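Long-range contacts in glutamyl endopeptidase (Staphylococcus epidermidis, PDB 6PYM), which is a secreted, chymotrypsin-like serine endopeptidase that preferentially cleaves peptide bonds on the carbonyl side of glutamate and aspartate: residues A[41-46]-A[105-110]; A[81-86]-A[98-103]; A[3-8]-A[159-164]; A[124-129]-A[147-152]; A[130-135]-A[172-177]. The protein carries 1 engineered substitution. All blocks are in the same frame, centred on the assembly; numbering follows the deposited sequence.

Interaction 1: A[41-46]-A[105-110]; sequences VGENEI and NQHIGQ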
# COMPACT_ATOMS: atom_id res chain seq x y z
N VAL A 41 -6.39 1.73 -5.87
CA VAL A 41 -7.73 1.41 -5.38
C VAL A 41 -8.86 2.07 -6.17
O VAL A 41 -10.03 1.79 -5.91
CB VAL A 41 -7.90 1.71 -3.88
CG1 VAL A 41 -6.92 0.92 -3.04
CG2 VAL A 41 -7.76 3.20 -3.60
N GLY A 42 -8.53 2.95 -7.11
CA GLY A 42 -9.55 3.61 -7.91
C GLY A 42 -8.96 4.12 -9.20
O GLY A 42 -7.75 4.01 -9.45
N GLU A 43 -9.84 4.69 -10.03
CA GLU A 43 -9.46 5.12 -11.37
C GLU A 43 -8.20 5.97 -11.38
O GLU A 43 -7.35 5.82 -12.27
CB GLU A 43 -10.62 5.90 -12.00
CG GLU A 43 -10.35 6.33 -13.42
CD GLU A 43 -10.62 5.24 -14.43
OE1 GLU A 43 -10.86 4.08 -14.02
OE2 GLU A 43 -10.61 5.53 -15.64
N ASN A 44 -8.06 6.88 -10.42
CA ASN A 44 -6.91 7.78 -10.35
C ASN A 44 -6.26 7.78 -8.97
O ASN A 44 -5.61 8.77 -8.61
CB ASN A 44 -7.30 9.21 -10.72
CG ASN A 44 -7.86 9.32 -12.12
OD1 ASN A 44 -7.12 9.15 -13.09
ND2 ASN A 44 -9.16 9.60 -12.23
N GLU A 45 -6.42 6.72 -8.18
CA GLU A 45 -6.12 6.83 -6.76
C GLU A 45 -5.35 5.63 -6.23
O GLU A 45 -5.66 4.48 -6.55
CB GLU A 45 -7.40 6.96 -5.93
CG GLU A 45 -8.11 8.29 -6.07
CD GLU A 45 -9.03 8.38 -7.28
OE1 GLU A 45 -9.42 7.33 -7.85
OE2 GLU A 45 -9.39 9.52 -7.64
N ILE A 46 -4.37 5.93 -5.38
CA ILE A 46 -3.71 4.93 -4.55
C ILE A 46 -3.93 5.29 -3.09
O ILE A 46 -4.21 6.44 -2.74
CB ILE A 46 -2.19 4.78 -4.85
CG1 ILE A 46 -1.41 6.01 -4.37
CG2 ILE A 46 -1.95 4.54 -6.33
CD1 ILE A 46 0.09 5.75 -4.26
N ASN A 105 -2.41 9.27 -21.78
CA ASN A 105 -3.74 9.58 -21.28
C ASN A 105 -4.45 8.37 -20.68
O ASN A 105 -5.68 8.31 -20.64
CB ASN A 105 -4.62 10.30 -22.31
CG ASN A 105 -5.73 11.11 -21.66
OD1 ASN A 105 -5.56 11.64 -20.56
ND2 ASN A 105 -6.87 11.21 -22.33
N GLN A 106 -3.69 7.40 -20.18
CA GLN A 106 -4.26 6.26 -19.47
C GLN A 106 -4.32 6.58 -17.98
O GLN A 106 -3.42 7.22 -17.44
CB GLN A 106 -3.41 5.01 -19.66
CG GLN A 106 -3.21 4.60 -21.10
CD GLN A 106 -2.17 3.51 -21.23
OE1 GLN A 106 -1.04 3.65 -20.75
NE2 GLN A 106 -2.54 2.40 -21.87
N HIS A 107 -5.39 6.14 -17.34
CA HIS A 107 -5.54 6.32 -15.90
C HIS A 107 -4.99 5.10 -15.17
O HIS A 107 -5.01 3.99 -15.70
CB HIS A 107 -7.00 6.54 -15.56
CG HIS A 107 -7.59 7.73 -16.26
ND1 HIS A 107 -7.66 8.98 -15.67
CD2 HIS A 107 -8.11 7.87 -17.50
CE1 HIS A 107 -8.21 9.83 -16.51
NE2 HIS A 107 -8.50 9.19 -17.63
N ILE A 108 -4.50 5.32 -13.95
CA ILE A 108 -3.81 4.24 -13.25
C ILE A 108 -4.73 3.05 -13.03
O ILE A 108 -4.31 1.89 -13.15
CB ILE A 108 -3.15 4.75 -11.95
CG1 ILE A 108 -2.19 3.71 -11.39
CG2 ILE A 108 -4.19 5.16 -10.91
CD1 ILE A 108 -1.27 4.26 -10.33
N GLY A 109 -6.01 3.30 -12.74
CA GLY A 109 -6.96 2.23 -12.52
C GLY A 109 -7.49 1.59 -13.78
O GLY A 109 -8.35 0.70 -13.69
N GLN A 110 -7.01 2.03 -14.94
CA GLN A 110 -7.23 1.34 -16.20
C GLN A 110 -6.08 0.42 -16.56
O GLN A 110 -6.30 -0.60 -17.21
CB GLN A 110 -7.38 2.37 -17.34
CG GLN A 110 -8.63 3.24 -17.24
CD GLN A 110 -8.69 4.32 -18.31
OE1 GLN A 110 -7.66 4.80 -18.80
NE2 GLN A 110 -9.90 4.71 -18.69
O HOH W 1 -11.07 1.83 -15.51
O HOH W 2 -4.54 8.14 -13.33

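Interaction 2: A[81-86]-A[98-103]; sequences VGQEII and RVSPNE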
# COMPACT_ATOMS: atom_id res chain seq x y z
N VAL A 81 2.16 10.47 -11.97
CA VAL A 81 2.66 11.57 -11.15
C VAL A 81 1.57 12.04 -10.20
O VAL A 81 0.41 12.22 -10.60
CB VAL A 81 3.19 12.71 -12.03
CG1 VAL A 81 3.73 13.85 -11.17
CG2 VAL A 81 4.27 12.20 -12.98
N GLY A 82 1.95 12.27 -8.95
CA GLY A 82 1.01 12.77 -7.97
C GLY A 82 0.33 14.06 -8.40
O GLY A 82 0.96 14.94 -8.99
N GLN A 83 -0.96 14.17 -8.11
CA GLN A 83 -1.77 15.32 -8.47
C GLN A 83 -2.41 15.99 -7.26
O GLN A 83 -2.43 17.22 -7.19
CB GLN A 83 -2.86 14.92 -9.48
CG GLN A 83 -3.64 16.08 -10.09
CD GLN A 83 -4.85 16.47 -9.27
OE1 GLN A 83 -5.47 15.63 -8.61
NE2 GLN A 83 -5.21 17.75 -9.32
N GLU A 84 -2.91 15.21 -6.31
CA GLU A 84 -3.54 15.77 -5.12
C GLU A 84 -3.40 14.79 -3.97
O GLU A 84 -3.65 13.59 -4.13
CB GLU A 84 -5.03 16.05 -5.38
CG GLU A 84 -5.74 16.74 -4.23
CD GLU A 84 -7.20 17.01 -4.52
OE1 GLU A 84 -7.76 16.38 -5.44
OE2 GLU A 84 -7.79 17.87 -3.83
N ILE A 85 -3.03 15.31 -2.80
CA ILE A 85 -2.92 14.52 -1.58
C ILE A 85 -4.17 14.74 -0.75
O ILE A 85 -4.53 15.89 -0.46
CB ILE A 85 -1.67 14.92 -0.78
CG1 ILE A 85 -0.41 14.54 -1.57
CG2 ILE A 85 -1.70 14.28 0.60
CD1 ILE A 85 0.83 15.24 -1.06
N ILE A 86 -4.84 13.66 -0.38
CA ILE A 86 -6.05 13.71 0.44
C ILE A 86 -5.78 12.94 1.73
O ILE A 86 -5.97 11.72 1.77
CB ILE A 86 -7.26 13.13 -0.30
CG1 ILE A 86 -7.41 13.75 -1.69
CG2 ILE A 86 -8.52 13.35 0.51
CD1 ILE A 86 -8.37 12.99 -2.58
N ARG A 98 -4.14 11.02 -5.28
CA ARG A 98 -4.68 11.04 -6.63
C ARG A 98 -3.55 11.34 -7.58
O ARG A 98 -2.74 12.25 -7.32
CB ARG A 98 -5.76 12.12 -6.72
CG ARG A 98 -6.50 12.19 -8.04
CD ARG A 98 -7.79 12.97 -7.86
NE ARG A 98 -8.76 12.21 -7.08
CZ ARG A 98 -9.56 12.72 -6.15
NH1 ARG A 98 -9.51 14.01 -5.86
NH2 ARG A 98 -10.41 11.93 -5.51
N VAL A 99 -3.46 10.58 -8.67
CA VAL A 99 -2.40 10.75 -9.66
C VAL A 99 -3.01 11.19 -10.98
O VAL A 99 -4.17 10.89 -11.30
CB VAL A 99 -1.55 9.47 -9.84
CG1 VAL A 99 -0.78 9.16 -8.57
CG2 VAL A 99 -2.43 8.28 -10.25
N SER A 100 -2.19 11.88 -11.77
CA SER A 100 -2.59 12.28 -13.11
C SER A 100 -2.56 11.08 -14.05
O SER A 100 -1.89 10.08 -13.77
CB SER A 100 -1.62 13.34 -13.63
OG SER A 100 -1.69 14.53 -12.86
N PRO A 101 -3.27 11.15 -15.18
CA PRO A 101 -3.08 10.14 -16.22
C PRO A 101 -1.65 10.18 -16.73
O PRO A 101 -0.92 11.15 -16.53
CB PRO A 101 -4.06 10.58 -17.33
CG PRO A 101 -5.01 11.52 -16.67
CD PRO A 101 -4.25 12.18 -15.56
N ASN A 102 -1.24 9.11 -17.41
CA ASN A 102 0.12 9.02 -17.91
C ASN A 102 0.25 9.74 -19.25
O ASN A 102 -0.68 10.38 -19.74
CB ASN A 102 0.62 7.58 -17.93
CG ASN A 102 -0.07 6.72 -18.97
OD1 ASN A 102 -0.82 7.21 -19.83
ND2 ASN A 102 0.17 5.41 -18.91
N GLU A 103 1.43 9.60 -19.88
CA GLU A 103 1.73 10.28 -21.14
C GLU A 103 0.87 9.78 -22.29
O GLU A 103 0.83 10.43 -23.34
CB GLU A 103 3.21 10.09 -21.48
CG GLU A 103 3.62 8.64 -21.76
CD GLU A 103 3.86 7.82 -20.50
OE1 GLU A 103 4.23 6.64 -20.62
OE2 GLU A 103 3.67 8.36 -19.39
O HOH W 3 1.28 11.10 -14.67

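Interaction 3: A[3-8]-A[159-164]; sequences LPNNNR and RYDLST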
# COMPACT_ATOMS: atom_id res chain seq x y z
N LEU A 3 11.22 -9.22 12.62
CA LEU A 3 10.74 -9.99 13.76
C LEU A 3 11.19 -11.43 13.61
O LEU A 3 11.70 -11.81 12.54
CB LEU A 3 9.21 -9.89 13.83
CG LEU A 3 8.69 -8.47 14.07
CD1 LEU A 3 7.17 -8.43 13.94
CD2 LEU A 3 9.12 -7.94 15.43
N PRO A 4 11.03 -12.27 14.64
CA PRO A 4 11.42 -13.68 14.49
C PRO A 4 10.79 -14.36 13.29
O PRO A 4 11.44 -15.20 12.65
CB PRO A 4 10.99 -14.29 15.83
CG PRO A 4 11.13 -13.16 16.80
CD PRO A 4 10.68 -11.94 16.03
N ASN A 5 9.54 -14.02 12.97
CA ASN A 5 8.91 -14.44 11.71
C ASN A 5 9.38 -13.49 10.62
O ASN A 5 8.90 -12.35 10.52
CB ASN A 5 7.39 -14.40 11.85
CG ASN A 5 6.68 -14.69 10.53
OD1 ASN A 5 7.25 -15.31 9.63
ND2 ASN A 5 5.44 -14.23 10.41
N ASN A 6 10.31 -13.95 9.80
CA ASN A 6 10.82 -13.19 8.65
C ASN A 6 10.71 -14.11 7.44
O ASN A 6 11.68 -14.77 7.05
CB ASN A 6 12.23 -12.71 8.89
CG ASN A 6 12.77 -11.90 7.74
OD1 ASN A 6 12.02 -11.47 6.86
ND2 ASN A 6 14.08 -11.68 7.73
N ASN A 7 9.52 -14.16 6.87
CA ASN A 7 9.15 -15.06 5.78
C ASN A 7 8.74 -14.16 4.62
O ASN A 7 7.58 -13.76 4.50
CB ASN A 7 8.01 -15.96 6.25
CG ASN A 7 7.58 -16.96 5.20
OD1 ASN A 7 8.19 -17.07 4.14
ND2 ASN A 7 6.52 -17.71 5.50
N ARG A 8 9.71 -13.83 3.77
CA ARG A 8 9.54 -12.84 2.71
C ARG A 8 10.08 -13.39 1.40
O ARG A 8 11.20 -13.91 1.35
CB ARG A 8 10.26 -11.54 3.07
CG ARG A 8 9.79 -10.92 4.37
CD ARG A 8 10.33 -9.50 4.54
NE ARG A 8 11.77 -9.49 4.77
CZ ARG A 8 12.59 -8.50 4.43
NH1 ARG A 8 12.14 -7.43 3.79
NH2 ARG A 8 13.88 -8.60 4.70
N ARG A 159 -2.28 -4.96 13.95
CA ARG A 159 -0.88 -5.34 14.09
C ARG A 159 -0.68 -6.80 13.71
O ARG A 159 -1.61 -7.61 13.78
CB ARG A 159 -0.41 -5.14 15.53
CG ARG A 159 -0.55 -3.72 16.03
CD ARG A 159 -0.29 -3.64 17.51
NE ARG A 159 -0.41 -2.27 17.99
CZ ARG A 159 -0.48 -1.91 19.27
NH1 ARG A 159 -0.44 -2.83 20.22
NH2 ARG A 159 -0.60 -0.63 19.59
N TYR A 160 0.56 -7.12 13.35
CA TYR A 160 0.88 -8.46 12.87
C TYR A 160 2.32 -8.82 13.23
O TYR A 160 3.13 -7.96 13.59
CB TYR A 160 0.63 -8.61 11.35
CG TYR A 160 0.81 -7.33 10.56
CD1 TYR A 160 2.07 -6.83 10.26
CD2 TYR A 160 -0.30 -6.64 10.11
CE1 TYR A 160 2.21 -5.66 9.53
CE2 TYR A 160 -0.17 -5.47 9.39
CZ TYR A 160 1.08 -4.98 9.10
OH TYR A 160 1.18 -3.82 8.38
N ASP A 161 2.62 -10.12 13.10
CA ASP A 161 3.89 -10.69 13.52
C ASP A 161 4.87 -10.92 12.37
O ASP A 161 5.93 -11.52 12.58
CB ASP A 161 3.67 -11.99 14.32
CG ASP A 161 3.18 -13.16 13.46
OD1 ASP A 161 3.07 -13.04 12.23
OD2 ASP A 161 2.91 -14.23 14.04
N LEU A 162 4.54 -10.47 11.17
CA LEU A 162 5.38 -10.63 10.00
C LEU A 162 6.36 -9.46 9.89
O LEU A 162 6.12 -8.36 10.40
CB LEU A 162 4.52 -10.74 8.74
CG LEU A 162 3.53 -9.61 8.46
CD1 LEU A 162 4.17 -8.47 7.66
CD2 LEU A 162 2.28 -10.13 7.77
N SER A 163 7.49 -9.71 9.22
CA SER A 163 8.56 -8.72 9.10
C SER A 163 8.34 -7.74 7.95
O SER A 163 7.81 -8.10 6.89
CB SER A 163 9.89 -9.43 8.89
OG SER A 163 10.32 -10.13 10.05
N THR A 164 8.79 -6.50 8.16
CA THR A 164 8.80 -5.46 7.15
C THR A 164 10.05 -4.61 7.36
O THR A 164 10.66 -4.65 8.43
CB THR A 164 7.57 -4.54 7.25
OG1 THR A 164 7.60 -3.85 8.50
CG2 THR A 164 6.27 -5.33 7.16
O HOH W 4 7.40 -12.68 14.68
O HOH W 5 7.30 -12.41 7.55

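Interaction 4: A[124-129]-A[147-152]; sequences RINENI and VGKVVY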
# COMPACT_ATOMS: atom_id res chain seq x y z
N ARG A 124 -10.06 -11.16 12.03
CA ARG A 124 -9.88 -11.54 13.42
C ARG A 124 -8.41 -11.79 13.71
O ARG A 124 -7.62 -12.11 12.82
CB ARG A 124 -10.67 -12.81 13.75
CG ARG A 124 -12.16 -12.59 13.73
CD ARG A 124 -12.96 -13.84 13.92
NE ARG A 124 -14.37 -13.48 13.90
CZ ARG A 124 -15.39 -14.31 14.12
NH1 ARG A 124 -15.18 -15.59 14.39
NH2 ARG A 124 -16.62 -13.83 14.09
N ILE A 125 -8.05 -11.69 15.00
CA ILE A 125 -6.69 -12.04 15.37
C ILE A 125 -6.45 -13.52 15.06
O ILE A 125 -7.39 -14.33 15.01
CB ILE A 125 -6.35 -11.69 16.83
CG1 ILE A 125 -7.19 -12.52 17.80
CG2 ILE A 125 -6.51 -10.18 17.06
CD1 ILE A 125 -6.79 -12.34 19.25
N ASN A 126 -5.20 -13.85 14.78
CA ASN A 126 -4.70 -15.17 14.39
C ASN A 126 -4.91 -15.47 12.91
O ASN A 126 -4.47 -16.51 12.42
CB ASN A 126 -5.26 -16.32 15.24
CG ASN A 126 -4.46 -17.60 15.12
OD1 ASN A 126 -3.23 -17.59 15.13
ND2 ASN A 126 -5.16 -18.72 14.99
N GLU A 127 -5.56 -14.58 12.17
CA GLU A 127 -5.79 -14.79 10.75
C GLU A 127 -4.47 -14.68 9.97
O GLU A 127 -3.63 -13.83 10.27
CB GLU A 127 -6.77 -13.74 10.27
CG GLU A 127 -7.10 -13.77 8.82
CD GLU A 127 -8.24 -12.82 8.49
OE1 GLU A 127 -8.98 -12.42 9.41
OE2 GLU A 127 -8.38 -12.49 7.30
N ASN A 128 -4.31 -15.53 8.97
CA ASN A 128 -3.13 -15.53 8.12
C ASN A 128 -3.26 -14.46 7.05
O ASN A 128 -4.27 -14.40 6.34
CB ASN A 128 -2.97 -16.89 7.45
CG ASN A 128 -2.63 -17.99 8.44
OD1 ASN A 128 -1.83 -17.81 9.34
ND2 ASN A 128 -3.26 -19.15 8.26
N ILE A 129 -2.23 -13.62 6.92
CA ILE A 129 -2.26 -12.46 6.04
C ILE A 129 -0.91 -12.32 5.35
O ILE A 129 0.06 -13.00 5.69
CB ILE A 129 -2.61 -11.16 6.81
CG1 ILE A 129 -1.59 -10.94 7.93
CG2 ILE A 129 -4.04 -11.22 7.36
CD1 ILE A 129 -1.51 -9.52 8.42
N VAL A 147 4.79 -12.90 4.99
CA VAL A 147 3.73 -13.79 5.44
C VAL A 147 3.68 -13.82 6.97
O VAL A 147 4.72 -13.97 7.62
CB VAL A 147 3.98 -15.21 4.90
CG1 VAL A 147 3.03 -16.22 5.53
CG2 VAL A 147 3.88 -15.24 3.38
N GLY A 148 2.49 -13.73 7.54
CA GLY A 148 2.36 -13.86 8.98
C GLY A 148 0.91 -13.83 9.42
O GLY A 148 0.00 -14.14 8.65
N LYS A 149 0.69 -13.45 10.68
CA LYS A 149 -0.62 -13.49 11.30
C LYS A 149 -0.95 -12.17 11.99
O LYS A 149 -0.08 -11.47 12.50
CB LYS A 149 -0.71 -14.60 12.36
CG LYS A 149 -0.65 -16.02 11.81
CD LYS A 149 -0.66 -17.03 12.95
CE LYS A 149 -0.96 -18.44 12.45
NZ LYS A 149 -2.38 -18.56 12.03
N VAL A 150 -2.25 -11.87 12.03
CA VAL A 150 -2.76 -10.75 12.80
C VAL A 150 -2.61 -11.03 14.29
O VAL A 150 -2.97 -12.12 14.76
CB VAL A 150 -4.24 -10.52 12.46
CG1 VAL A 150 -4.83 -9.40 13.32
CG2 VAL A 150 -4.42 -10.24 10.97
N VAL A 151 -2.11 -10.06 15.04
CA VAL A 151 -1.97 -10.22 16.48
C VAL A 151 -2.79 -9.23 17.29
O VAL A 151 -2.93 -9.43 18.51
CB VAL A 151 -0.49 -10.20 16.94
CG1 VAL A 151 0.31 -11.30 16.24
CG2 VAL A 151 0.14 -8.82 16.73
N TYR A 152 -3.36 -8.20 16.68
CA TYR A 152 -4.08 -7.17 17.42
C TYR A 152 -4.98 -6.42 16.44
O TYR A 152 -4.55 -6.10 15.33
CB TYR A 152 -3.11 -6.17 18.06
CG TYR A 152 -3.77 -5.00 18.77
CD1 TYR A 152 -4.09 -3.84 18.08
CD2 TYR A 152 -4.02 -5.05 20.13
CE1 TYR A 152 -4.68 -2.76 18.74
CE2 TYR A 152 -4.60 -3.98 20.79
CZ TYR A 152 -4.94 -2.85 20.09
OH TYR A 152 -5.52 -1.78 20.75
O HOH W 6 0.70 -17.23 8.09

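Interaction 5: A[130-135]-A[172-177]; sequences TVTGYP and PVFNGK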
# COMPACT_ATOMS: atom_id res chain seq x y z
N THR A 130 -0.85 -11.40 4.39
CA THR A 130 0.39 -10.98 3.77
C THR A 130 0.47 -9.46 3.75
O THR A 130 -0.55 -8.77 3.76
CB THR A 130 0.54 -11.50 2.34
OG1 THR A 130 -0.60 -11.13 1.56
CG2 THR A 130 0.71 -13.01 2.32
N VAL A 131 1.70 -8.95 3.73
CA VAL A 131 1.98 -7.54 3.48
C VAL A 131 2.93 -7.51 2.30
O VAL A 131 4.01 -8.12 2.36
CB VAL A 131 2.55 -6.82 4.71
CG1 VAL A 131 2.99 -5.40 4.35
CG2 VAL A 131 1.51 -6.78 5.80
N THR A 132 2.55 -6.81 1.24
CA THR A 132 3.27 -6.89 -0.02
C THR A 132 3.60 -5.49 -0.51
O THR A 132 2.72 -4.62 -0.55
CB THR A 132 2.47 -7.70 -1.04
OG1 THR A 132 2.27 -9.00 -0.48
CG2 THR A 132 3.20 -7.81 -2.38
N GLY A 133 4.86 -5.27 -0.84
CA GLY A 133 5.32 -3.94 -1.18
C GLY A 133 6.81 -3.94 -1.44
O GLY A 133 7.34 -4.95 -1.92
N TYR A 134 7.48 -2.83 -1.13
CA TYR A 134 8.81 -2.53 -1.65
C TYR A 134 9.79 -2.25 -0.51
O TYR A 134 10.15 -1.10 -0.25
CB TYR A 134 8.72 -1.38 -2.66
CG TYR A 134 7.96 -1.79 -3.89
CD1 TYR A 134 8.62 -2.39 -4.95
CD2 TYR A 134 6.58 -1.63 -3.98
CE1 TYR A 134 7.95 -2.81 -6.07
CE2 TYR A 134 5.89 -2.04 -5.11
CZ TYR A 134 6.58 -2.62 -6.15
OH TYR A 134 5.88 -3.02 -7.27
N PRO A 135 10.25 -3.30 0.18
CA PRO A 135 11.20 -3.09 1.29
C PRO A 135 12.55 -2.58 0.82
O PRO A 135 13.11 -3.07 -0.17
CB PRO A 135 11.34 -4.50 1.89
CG PRO A 135 11.01 -5.43 0.76
CD PRO A 135 9.92 -4.71 -0.00
N PRO A 172 -0.06 -2.58 1.01
CA PRO A 172 -1.33 -3.22 1.36
C PRO A 172 -1.12 -4.46 2.22
O PRO A 172 -0.17 -5.23 2.03
CB PRO A 172 -1.93 -3.60 0.00
CG PRO A 172 -0.75 -3.70 -0.91
CD PRO A 172 0.21 -2.64 -0.44
N VAL A 173 -2.03 -4.63 3.17
CA VAL A 173 -2.16 -5.84 3.98
C VAL A 173 -3.31 -6.63 3.36
O VAL A 173 -4.43 -6.13 3.30
CB VAL A 173 -2.50 -5.48 5.44
CG1 VAL A 173 -2.47 -6.74 6.30
CG2 VAL A 173 -1.58 -4.40 5.98
N PHE A 174 -3.03 -7.84 2.89
CA PHE A 174 -4.02 -8.66 2.20
C PHE A 174 -4.45 -9.82 3.09
O PHE A 174 -3.62 -10.48 3.72
CB PHE A 174 -3.44 -9.25 0.92
CG PHE A 174 -3.21 -8.26 -0.19
CD1 PHE A 174 -4.26 -7.75 -0.92
CD2 PHE A 174 -1.92 -7.88 -0.53
CE1 PHE A 174 -4.03 -6.85 -1.97
CE2 PHE A 174 -1.68 -6.99 -1.57
CZ PHE A 174 -2.74 -6.47 -2.29
N ASN A 175 -5.76 -10.09 3.09
CA ASN A 175 -6.25 -11.34 3.67
C ASN A 175 -6.12 -12.49 2.67
O ASN A 175 -5.58 -12.34 1.57
CB ASN A 175 -7.68 -11.17 4.21
CG ASN A 175 -8.71 -10.88 3.13
OD1 ASN A 175 -8.47 -11.11 1.94
ND2 ASN A 175 -9.87 -10.39 3.55
N GLY A 176 -6.62 -13.66 3.07
CA GLY A 176 -6.53 -14.85 2.23
C GLY A 176 -7.34 -14.76 0.96
O GLY A 176 -7.05 -15.49 0.00
N LYS A 177 -8.35 -13.90 0.92
CA LYS A 177 -9.11 -13.62 -0.29
C LYS A 177 -8.46 -12.56 -1.17
O LYS A 177 -9.06 -12.13 -2.16
CB LYS A 177 -10.54 -13.20 0.06
CG LYS A 177 -11.37 -14.29 0.74
CD LYS A 177 -12.73 -13.75 1.16
CE LYS A 177 -13.56 -14.81 1.86
NZ LYS A 177 -14.85 -14.25 2.33
O HOH W 7 -2.73 -12.90 1.69

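Interaction 1: A[41-46]-A[105-110]
Asn44 OD1 is met by both His107 and a water. His107 ND1 donates at 2.6 Å to Asn44 OD1, its N-H lying in the carbonyl plane on a lone pair. OD1 sits near the imidazole plane, although amide and ring planes are 65° apart. The water, 2.8 Å from Asn44 OD1, also accepts from Ile108 N, so OD1 is linked to the ring directly and to the first helical amide through the water. Gly109 N donates to Glu43 O (2.9 Å) from above the carbonyl plane, and with no side chain Gly109 brings its CA to 4.0 Å from Glu43 CA. A bend at chi2 (82°) carries Glu43 OE2 back to 3.7 Å from His107 CB. Ile46 CG2 meets Ile108 CD1 at 4.1 Å, their side chains crossing at about a right angle. This is a type I turn, Gly42 to Glu45, with a classic beta bulge, linking two strands of the N-terminal barrel in a chymotrypsin-like fold and packed against helix 108-111 at its His107 N-cap position.

Interaction 2: A[81-86]-A[98-103]
Arg98 O is shared by two successive amides, Gln83 N at 2.7 Å and Glu84 N at 3.1 Å from it. Gln83 and Glu84 both face Arg98, the pattern of a classic beta bulge; the first donor lies in the carbonyl plane, the second is tilted 30° from it. The antiparallel pairing continues through Arg98 N, 2.9 Å from Glu84 O, and through Ser100 N, 2.9 Å from Val81 O.

Side chains of Glu84 and Arg98 then leave the strands on one face, side by side and pointing the same way. Glu84 is extended, and Arg98 bends at chi3 (-71°), so that Glu84 OE1 and Arg98 NH1 form a salt bridge of 3.0 Å at the guanidinium edge. The carboxylate and guanidinium planes are 66° apart, and the hydrogen bond within this bridge is bent and weak. Over one guanidinium face lies Ile86 CD1, 3.6 Å from Arg98 NH1. Gln83 runs alongside the arginine chain, its OE1 3.6 Å from Arg98 CD and its amide nearly coplanar with the guanidinium.

Further out, Glu45 holds Arg98 NE in a second salt bridge, Arg61 binds Ser100 OG, and a water joins Val81 N to Pro101 O. Carboxylates at both NE and NH1 probably limit the rotation of the guanidinium and balance its positive charge locally.

Interaction 3: A[3-8]-A[159-164]
Tyr160 O meets the N-terminal segment only loosely, 4.1 Å from Leu3 CD1, while its ring packs on Ile129 and Val131 and its OH is hydrogen-bonded to His184 ND1. Asp161 engages through both side chain and backbone. Its OD1 accepts Asn5 ND2 at 3.2 Å; OD1 lies in the asparagine amide plane, but the donor stands above the carboxylate plane, 61° out of it. The same OD1 takes the backbone N of Lys149, and Asn5 ND2 also donates to Val147 O, tying each atom to strand 143-154. A water links Asp161 O, 2.8 Å away, to Asn5 N.

Leu162 turns its side chain away onto Ile129 and Val131, leaving its carbonyl O 3.7 Å from Leu3 CD1. At Ser163 the two segments join most directly. With OG beside its own backbone N (chi1 -69°), the hydroxyl accepts Leu3 N at 2.9 Å along a nearly straight bond of 176° and donates to Asn5 O at 2.7 Å. Ser163 CB also rests 3.6 Å from Asn6 OD1, which accepts Arg8 NE; Asp137 pairs with the same guanidinium. Thr164 adds a weak hydrogen bond to Val1 N.

The chemistry is discrete polar bonds rather than regular strand pairing: one serine hydroxyl, bonded to Leu3 N and Asn5 O, ties both ends of residues 3-5, consistent with a mature N-terminus docked after zymogen processing.

Interaction 4: A[124-129]-A[147-152]
Lys149 and Asn128 leave the same face of the sheet side by side, and Asn126 from the turn lies alongside the lysine. The lysine chain is extended until chi4 (-71°), where it folds NZ over between the two asparagines. There Lys149 NZ donates to Asn128 OD1 at 2.8 Å, from 39° above that carbonyl plane, and to Asn126 O at 3.0 Å, closer to plane. A third bond to Asn126 OD1, at 3.4 Å, is weak. A water donates to Asn128 OD1 and, weakly, to Gly148 O.

The other face is apolar. Val150 sits between two isoleucines: its CG2 is 3.8 Å from Ile129 CG2, the two side chains nearly perpendicular, and its CG1 is 4.2 Å from Ile125 CG2. Leu158 and Tyr160 of the next strand extend this layer.

Beneath both, strand pairing at residues 128-129, with two nearly straight bonds between Gly148 and Ile129, gives way to two further backbone bonds: Val150 N donates to Glu127 O, and Asn126 N reaches Val150 O at 2.8 Å. Asn126 has a positive phi (82°), as the third residue of a type II turn from Arg124 to Glu127 does. Turn and strands make the open end of the antiparallel beta hairpin 128-133/143-154 in the C-terminal barrel of the chymotrypsin-like fold.

Interaction 5: A[130-135]-A[172-177]
Phe174 CB lies 3.5 Å from Thr130 OG1, the first meeting point of its side chain with the opposite strand. CG stands beside the backbone N (chi1 -71°), which presents the ring edge to residues 130-132. CD2 is 4.1 Å from Thr130 OG1, and farther along the same edge CE2 reaches Thr132 CB at 4.2 Å. Beyond the contact the ring stacks edge-to-face with His18 and touches Val22. Thr130 OG1 has its polar partner in a water, which donates to Asn175 O.

Backbone bonds set this alignment: Phe174 and Thr130 exchange two hydrogen bonds, the shorter from Phe174 N to Thr130 O at 2.8 Å, and Thr132 N donates to Pro172 O. On the opposite sheet face Val131 CG2 packs against Val173 CG2 at 3.9 Å, facing Tyr160 and His184. The strands run antiparallel at 146°, a twisted pairing within the C-terminal barrel of the chymotrypsin-like fold; Val131 lies about 9 Å, side chain to side chain, from engineered Ala169 at the predicted charge-relay position.

Overall arrangement
Interactions 1 and 2 lie at the N-terminal barrel, centres 9 Å apart, and are joined by the Glu45-Arg98 salt bridge and a probable backbone hydrogen bond from Val99 N to Asn44 O. Interactions 3, 4 and 5 belong to the other sheet, with centres 11 to 12 Å apart; the centre of interaction 1 lies about 31 Å from that of interaction 3. Interactions 4 and 5 share strand 128-133, while 3 and 4 meet along strand 143-154. Interaction 5 is the buried one, dominated by backbone pairing and apolar side chains. The other four are partly buried and more polar: a salt bridge in 2, lysine-amide bonds in 4, an imidazole-amide bond in 1 and a buried serine hydroxyl in 3.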